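Local coordinates for lipoprotein (Clostridium difficile, PDB 4OTE) that probably serves as the substrate-binding lipoprotein of a methionine transporter, holding methionine, seen here as selenomethionine, in the cleft between two lobes, at residues Lys80-Ile88 with Tyr233-Phe241; Phe100-Ser109 with Ile159-Phe170. All blocks are in the same frame, centred on the assembly; numbering follows the deposited sequence.

Contact 1 of 2, residues Lys80-Ile88 with Tyr233-Phe241. With MSE (selenomethionine), chain C.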
# COMPACT_ATOMS: atom_id res chain seq x y z
N LYS A 80 -15.47 -2.06 1.41
CA LYS A 80 -15.12 -3.49 1.31
C LYS A 80 -13.65 -3.70 0.95
O LYS A 80 -13.08 -2.92 0.18
CB LYS A 80 -16.00 -4.16 0.25
CG LYS A 80 -17.49 -4.14 0.56
CD LYS A 80 -18.31 -4.72 -0.58
CE LYS A 80 -19.78 -4.77 -0.22
NZ LYS A 80 -20.64 -5.08 -1.40
N LYS A 81 -13.05 -4.76 1.48
CA LYS A 81 -11.68 -5.15 1.14
C LYS A 81 -11.59 -5.53 -0.34
O LYS A 81 -12.42 -6.28 -0.84
CB LYS A 81 -11.24 -6.35 1.98
CG LYS A 81 -11.19 -6.14 3.48
CD LYS A 81 -10.68 -7.40 4.15
CE LYS A 81 -10.92 -7.44 5.66
NZ LYS A 81 -10.52 -6.19 6.36
N LEU A 82 -10.57 -5.02 -1.04
CA LEU A 82 -10.45 -5.26 -2.49
C LEU A 82 -9.25 -6.12 -2.85
O LEU A 82 -9.39 -7.14 -3.52
CB LEU A 82 -10.38 -3.93 -3.24
CG LEU A 82 -11.55 -2.99 -2.98
CD1 LEU A 82 -11.35 -1.69 -3.74
CD2 LEU A 82 -12.88 -3.63 -3.35
N TYR A 83 -8.07 -5.70 -2.40
CA TYR A 83 -6.84 -6.41 -2.71
C TYR A 83 -5.73 -6.05 -1.74
O TYR A 83 -5.71 -4.95 -1.18
CB TYR A 83 -6.39 -6.08 -4.14
CG TYR A 83 -6.39 -4.60 -4.45
CD1 TYR A 83 -5.35 -3.78 -4.03
CD2 TYR A 83 -7.43 -4.02 -5.17
CE1 TYR A 83 -5.35 -2.42 -4.31
CE2 TYR A 83 -7.45 -2.67 -5.45
CZ TYR A 83 -6.41 -1.87 -5.02
OH TYR A 83 -6.43 -0.52 -5.31
N VAL A 84 -4.81 -7.00 -1.54
CA VAL A 84 -3.65 -6.80 -0.69
C VAL A 84 -2.43 -6.51 -1.56
O VAL A 84 -2.33 -7.03 -2.68
CB VAL A 84 -3.36 -8.04 0.17
CG1 VAL A 84 -2.38 -7.70 1.27
CG2 VAL A 84 -4.65 -8.59 0.77
N CYS A 85 -1.53 -5.68 -1.05
CA CYS A 85 -0.30 -5.33 -1.73
C CYS A 85 0.84 -5.62 -0.75
O CYS A 85 1.36 -4.70 -0.12
CB CYS A 85 -0.30 -3.85 -2.12
SG CYS A 85 -1.65 -3.35 -3.23
N PRO A 86 1.22 -6.90 -0.61
CA PRO A 86 2.25 -7.26 0.37
C PRO A 86 3.52 -6.45 0.16
O PRO A 86 3.94 -6.25 -0.98
CB PRO A 86 2.51 -8.74 0.08
CG PRO A 86 1.31 -9.24 -0.62
CD PRO A 86 0.77 -8.07 -1.39
N ALA A 87 4.11 -5.98 1.26
CA ALA A 87 5.40 -5.30 1.21
C ALA A 87 6.43 -6.24 0.61
O ALA A 87 6.46 -7.42 0.93
CB ALA A 87 5.82 -4.86 2.60
N ILE A 88 7.27 -5.71 -0.27
CA ILE A 88 8.31 -6.49 -0.91
C ILE A 88 9.66 -5.87 -0.57
O ILE A 88 9.83 -4.65 -0.63
CB ILE A 88 8.11 -6.57 -2.44
CG1 ILE A 88 6.87 -7.42 -2.74
CG2 ILE A 88 9.34 -7.18 -3.12
CD1 ILE A 88 6.41 -7.35 -4.18
N TYR A 233 -0.84 -7.47 -12.49
CA TYR A 233 0.08 -7.53 -11.35
C TYR A 233 0.58 -8.93 -11.01
O TYR A 233 1.59 -9.07 -10.32
CB TYR A 233 -0.55 -6.84 -10.15
CG TYR A 233 -0.84 -5.40 -10.46
CD1 TYR A 233 0.20 -4.50 -10.67
CD2 TYR A 233 -2.14 -4.93 -10.58
CE1 TYR A 233 -0.04 -3.18 -10.99
CE2 TYR A 233 -2.40 -3.60 -10.89
CZ TYR A 233 -1.34 -2.73 -11.09
OH TYR A 233 -1.58 -1.42 -11.41
N LYS A 234 -0.09 -9.96 -11.52
CA LYS A 234 0.39 -11.34 -11.41
C LYS A 234 1.21 -11.58 -10.14
O LYS A 234 2.44 -11.61 -10.18
CB LYS A 234 1.24 -11.68 -12.64
N GLY A 235 0.51 -11.72 -9.02
CA GLY A 235 1.14 -12.16 -7.77
C GLY A 235 1.47 -11.09 -6.75
O GLY A 235 1.48 -11.38 -5.56
N ILE A 236 1.74 -9.86 -7.20
CA ILE A 236 2.14 -8.79 -6.27
C ILE A 236 0.96 -7.98 -5.74
O ILE A 236 1.08 -7.33 -4.70
CB ILE A 236 3.22 -7.84 -6.86
CG1 ILE A 236 2.68 -7.01 -8.03
CG2 ILE A 236 4.43 -8.65 -7.31
CD1 ILE A 236 3.61 -5.88 -8.43
N VAL A 237 -0.17 -8.00 -6.44
CA VAL A 237 -1.43 -7.46 -5.91
C VAL A 237 -2.44 -8.61 -5.93
O VAL A 237 -2.73 -9.14 -6.98
CB VAL A 237 -1.95 -6.27 -6.74
CG1 VAL A 237 -3.23 -5.72 -6.14
CG2 VAL A 237 -0.89 -5.19 -6.84
N ILE A 238 -2.94 -9.00 -4.76
CA ILE A 238 -3.80 -10.18 -4.64
C ILE A 238 -5.22 -9.78 -4.24
O ILE A 238 -5.40 -9.20 -3.17
CB ILE A 238 -3.27 -11.20 -3.62
CG1 ILE A 238 -1.82 -11.61 -3.96
CG2 ILE A 238 -4.17 -12.43 -3.57
CD1 ILE A 238 -0.77 -10.71 -3.37
N PRO A 239 -6.22 -10.11 -5.08
CA PRO A 239 -7.62 -9.81 -4.74
C PRO A 239 -8.08 -10.49 -3.46
O PRO A 239 -7.65 -11.61 -3.17
CB PRO A 239 -8.40 -10.37 -5.94
CG PRO A 239 -7.41 -10.53 -7.03
CD PRO A 239 -6.10 -10.82 -6.36
N THR A 240 -8.95 -9.82 -2.71
CA THR A 240 -9.57 -10.41 -1.52
C THR A 240 -11.08 -10.54 -1.75
O THR A 240 -11.88 -10.33 -0.84
CB THR A 240 -9.32 -9.56 -0.26
OG1 THR A 240 -9.90 -8.26 -0.42
CG2 THR A 240 -7.83 -9.42 0.01
N PHE A 241 -11.46 -10.89 -2.98
CA PHE A 241 -12.86 -11.12 -3.33
C PHE A 241 -12.92 -12.09 -4.51
O PHE A 241 -11.91 -12.34 -5.16
CB PHE A 241 -13.57 -9.80 -3.68
CG PHE A 241 -13.02 -9.12 -4.90
CD1 PHE A 241 -13.54 -9.39 -6.16
CD2 PHE A 241 -11.98 -8.21 -4.79
CE1 PHE A 241 -13.02 -8.76 -7.29
CE2 PHE A 241 -11.46 -7.58 -5.91
CZ PHE A 241 -11.99 -7.86 -7.17
OXT PHE A 241 -13.98 -12.64 -4.83
N MSE C . -0.52 0.02 -1.33
CA MSE C . -0.02 0.31 0.05
C MSE C . 0.14 -0.97 0.79
O MSE C . -0.81 -1.75 0.90
OXT MSE C . 1.23 -1.24 1.29
CB MSE C . -0.97 1.22 0.85
CG MSE C . -0.36 1.63 2.19
SE MSE C . -1.66 2.64 3.27
CE MSE C . -1.64 4.29 2.22

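Contact 2 of 2, residues Phe100-Ser109 with Ile159-Phe170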
# COMPACT_ATOMS: atom_id res chain seq x y z
N PHE A 100 22.55 -11.64 3.79
CA PHE A 100 22.82 -10.51 4.68
C PHE A 100 24.05 -10.80 5.55
O PHE A 100 24.25 -11.93 6.00
CB PHE A 100 21.61 -10.17 5.56
CG PHE A 100 20.56 -9.32 4.87
CD1 PHE A 100 20.89 -8.06 4.37
CD2 PHE A 100 19.26 -9.77 4.74
CE1 PHE A 100 19.93 -7.28 3.74
CE2 PHE A 100 18.30 -8.99 4.10
CZ PHE A 100 18.63 -7.75 3.60
N LYS A 101 24.86 -9.77 5.78
CA LYS A 101 26.08 -9.88 6.59
C LYS A 101 26.28 -8.61 7.42
O LYS A 101 25.53 -7.64 7.27
CB LYS A 101 27.30 -10.12 5.69
CG LYS A 101 27.42 -9.15 4.52
CD LYS A 101 28.88 -8.83 4.20
CE LYS A 101 29.03 -8.10 2.87
NZ LYS A 101 28.10 -6.95 2.69
N LYS A 102 27.29 -8.62 8.29
CA LYS A 102 27.63 -7.45 9.11
C LYS A 102 27.81 -6.19 8.28
O LYS A 102 28.46 -6.21 7.23
CB LYS A 102 28.91 -7.70 9.93
CG LYS A 102 28.69 -7.89 11.43
CD LYS A 102 28.19 -9.28 11.77
CE LYS A 102 28.18 -9.50 13.27
NZ LYS A 102 27.94 -10.93 13.62
N GLY A 103 27.22 -5.09 8.74
CA GLY A 103 27.37 -3.79 8.08
C GLY A 103 26.27 -3.47 7.08
O GLY A 103 26.08 -2.30 6.73
N ASP A 104 25.55 -4.49 6.62
CA ASP A 104 24.51 -4.29 5.61
C ASP A 104 23.42 -3.34 6.10
O ASP A 104 23.08 -3.32 7.29
CB ASP A 104 23.88 -5.62 5.19
CG ASP A 104 24.79 -6.46 4.29
OD1 ASP A 104 25.93 -6.02 3.99
OD2 ASP A 104 24.37 -7.56 3.89
N THR A 105 22.86 -2.56 5.18
CA THR A 105 21.87 -1.54 5.50
C THR A 105 20.53 -1.85 4.84
O THR A 105 20.48 -2.21 3.66
CB THR A 105 22.35 -0.15 5.04
OG1 THR A 105 22.57 -0.16 3.63
CG2 THR A 105 23.64 0.24 5.75
N ILE A 106 19.45 -1.72 5.60
CA ILE A 106 18.09 -1.83 5.06
C ILE A 106 17.39 -0.47 5.16
O ILE A 106 17.31 0.10 6.25
CB ILE A 106 17.27 -2.92 5.79
CG1 ILE A 106 17.91 -4.30 5.58
CG2 ILE A 106 15.83 -2.93 5.28
CD1 ILE A 106 17.20 -5.43 6.28
N ALA A 107 16.91 0.03 4.03
CA ALA A 107 16.11 1.26 4.00
C ALA A 107 14.66 0.95 4.37
O ALA A 107 14.08 0.01 3.84
CB ALA A 107 16.19 1.92 2.64
N ILE A 108 14.11 1.75 5.27
CA ILE A 108 12.74 1.58 5.77
C ILE A 108 12.03 2.94 5.85
O ILE A 108 12.68 3.97 6.04
CB ILE A 108 12.75 0.90 7.16
CG1 ILE A 108 13.39 -0.48 7.08
CG2 ILE A 108 11.34 0.76 7.73
CD1 ILE A 108 13.05 -1.37 8.26
N SER A 109 10.71 2.93 5.71
CA SER A 109 9.91 4.14 5.83
C SER A 109 9.95 4.70 7.26
O SER A 109 9.95 3.94 8.23
CB SER A 109 8.45 3.85 5.45
OG SER A 109 7.62 4.97 5.69
N ILE A 159 12.77 6.15 -1.04
CA ILE A 159 13.31 4.80 -0.86
C ILE A 159 13.70 4.10 -2.17
O ILE A 159 14.74 3.44 -2.21
CB ILE A 159 12.36 3.90 -0.02
CG1 ILE A 159 12.06 4.55 1.33
CG2 ILE A 159 13.00 2.54 0.21
CD1 ILE A 159 11.05 3.81 2.17
N PRO A 160 12.90 4.25 -3.24
CA PRO A 160 13.31 3.63 -4.51
C PRO A 160 14.69 4.08 -5.00
O PRO A 160 15.49 3.24 -5.42
CB PRO A 160 12.21 4.07 -5.48
CG PRO A 160 11.01 4.24 -4.61
CD PRO A 160 11.54 4.81 -3.33
N SER A 161 14.99 5.37 -4.92
CA SER A 161 16.28 5.89 -5.37
C SER A 161 17.45 5.56 -4.43
O SER A 161 18.60 5.84 -4.75
CB SER A 161 16.21 7.40 -5.60
OG SER A 161 16.15 8.10 -4.37
N SER A 162 17.15 4.99 -3.26
CA SER A 162 18.18 4.61 -2.29
C SER A 162 18.80 3.22 -2.54
O SER A 162 19.83 2.89 -1.95
CB SER A 162 17.59 4.65 -0.87
OG SER A 162 16.80 3.50 -0.61
N LEU A 163 18.17 2.43 -3.40
CA LEU A 163 18.57 1.03 -3.60
C LEU A 163 20.03 0.83 -4.02
O LEU A 163 20.66 -0.15 -3.61
CB LEU A 163 17.64 0.32 -4.60
CG LEU A 163 16.33 -0.21 -4.03
CD1 LEU A 163 15.41 -0.67 -5.16
CD2 LEU A 163 16.57 -1.34 -3.04
N PRO A 164 20.58 1.74 -4.85
CA PRO A 164 22.01 1.63 -5.17
C PRO A 164 22.94 1.88 -3.97
O PRO A 164 24.07 1.39 -3.98
CB PRO A 164 22.21 2.71 -6.24
CG PRO A 164 20.86 2.90 -6.84
CD PRO A 164 19.91 2.74 -5.69
N ASP A 165 22.47 2.61 -2.97
CA ASP A 165 23.30 3.00 -1.83
C ASP A 165 23.07 2.17 -0.57
O ASP A 165 23.74 2.38 0.44
CB ASP A 165 23.07 4.48 -1.51
CG ASP A 165 23.14 5.37 -2.75
OD1 ASP A 165 24.03 5.15 -3.59
OD2 ASP A 165 22.29 6.28 -2.87
N VAL A 166 22.12 1.23 -0.62
CA VAL A 166 21.83 0.34 0.51
C VAL A 166 21.82 -1.11 0.06
O VAL A 166 21.86 -1.39 -1.14
CB VAL A 166 20.47 0.68 1.18
CG1 VAL A 166 20.45 2.13 1.66
CG2 VAL A 166 19.30 0.41 0.24
N THR A 167 21.79 -2.04 1.01
CA THR A 167 21.80 -3.47 0.68
C THR A 167 20.43 -3.92 0.18
O THR A 167 20.34 -4.61 -0.83
CB THR A 167 22.19 -4.35 1.89
OG1 THR A 167 23.41 -3.87 2.46
CG2 THR A 167 22.37 -5.81 1.46
N ALA A 168 19.38 -3.53 0.90
CA ALA A 168 18.00 -3.85 0.52
C ALA A 168 17.04 -2.77 1.02
O ALA A 168 17.42 -1.95 1.86
CB ALA A 168 17.61 -5.20 1.09
N ALA A 169 15.81 -2.78 0.51
CA ALA A 169 14.81 -1.79 0.92
C ALA A 169 13.37 -2.32 0.80
O ALA A 169 13.03 -2.99 -0.17
CB ALA A 169 14.96 -0.52 0.10
N PHE A 170 12.56 -2.03 1.81
CA PHE A 170 11.12 -2.31 1.77
C PHE A 170 10.41 -1.18 1.01
O PHE A 170 10.50 -0.02 1.41
CB PHE A 170 10.52 -2.40 3.19
CG PHE A 170 10.67 -3.76 3.83
CD1 PHE A 170 9.93 -4.84 3.37
CD2 PHE A 170 11.51 -3.95 4.92
CE1 PHE A 170 10.04 -6.09 3.97
CE2 PHE A 170 11.63 -5.19 5.51
CZ PHE A 170 10.89 -6.26 5.04

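Contact 1 of 2, residues Lys80-Ile88 with Tyr233-Phe241
The first torsions of Y83 and V237 help to bring them together: the phenol ring carbon CG of Y83 is tucked between its backbone N and carbonyl carbon (chi1 48°), while V237 carries CG1 anti to its own backbone N (chi1 -178°). The two side chains then run side by side in the same direction, with Y83 CD1 3.6 Å from V237 CG1. This pair lies at the end of a short antiparallel beta ladder that sets the C-terminal strand 238-239 beside strand 76-84, in the first lobe of a two-lobed binding-protein fold. V84 and I238 form its hydrogen-bonded pair, with V84 N 2.8 Å from I238 O and I238 N 2.9 Å from V84 O. Y83 stands opposite P239 in the non-hydrogen-bonded pair, a place that suits proline, which has no N-H to offer. The large ring of Y83 also packs on P15 and L19 of helix 13-22 and on I229 of helix 223-233. Beyond the ladder, the CD and CG methylenes of P86 meet the end of I238 at about a right angle, CD lying 3.6 Å from I238 CD1. The side chains of I88 and I236 cross likewise, with I88 CD1 3.9 Å from I236 CG2. On their other side, L82 and Y83 both face N199, a classic beta bulge. L82 O accepts T240 N at 2.8 Å, from above its carbonyl plane, and also lies 3.1 Å from F241 CD2, at the ring edge.

Contact 2 of 2, residues Phe100-Ser109 with Ile159-Phe170
T105, the first residue of its strand, and T167, just before strand 168-171, hold each other by several hydrogen bonds. T167 OG1 lies beside its own backbone N (chi1 -52°), turned to accept T105 N at 3.1 Å. T105 O answers with two bonds, from T167 N at 3.0 Å and A168 N at 3.3 Å, the second nearly straight out from the carbonyl. Farther along, A107 takes both roles: its N donates to A168 O at 3.0 Å and its O accepts F170 N at 3.3 Å. Small residues suit the close approach here, since A107 CB lies 3.7 Å from A169 CB and still meets I159 and V166. On the face carrying I106 and A168, the F100 ring brings its edge to A168, CZ to CB 3.7 Å.

A second shell surrounds these contacts. S162 OG donates to I159 O at 2.6 Å, which also accepts S162 N, among helical backbone angles preceding the strand. D104 closes the type II turn from K101, its OD1 salt-bridged to K101 NZ and its OD2 accepting K101 N. Helix 112-124 covers I106, I108 and F170 through L122 and N118. Flanked by strand 150-154, this parallel pair belongs to the second lobe's five-stranded sheet, whose strand order matches that of type II periplasmic binding proteins.

How the contacts relate
Contact 1 is centred on one lobe and reaches the other at I88; contact 2 lies wholly in that other lobe. Their centres are 24 Å apart, and along the chain contact 2 is nested within the loop closed by contact 1. The connection is direct: residues 85-87 carry the chain out of strand 76-84 to strand 88-90, where I88 pairs with I171 and I88 O lies 4.0 Å from F170 CD1. The selenomethionine occupies the space between the lobes. Contact 1 supplies C85, whose CB is 3.7 Å from the ligand atom O, whereas in contact 2 the side chain of S109 stays about 9 Å off. D172 and T174, just after F170, contribute to the pocket from that side.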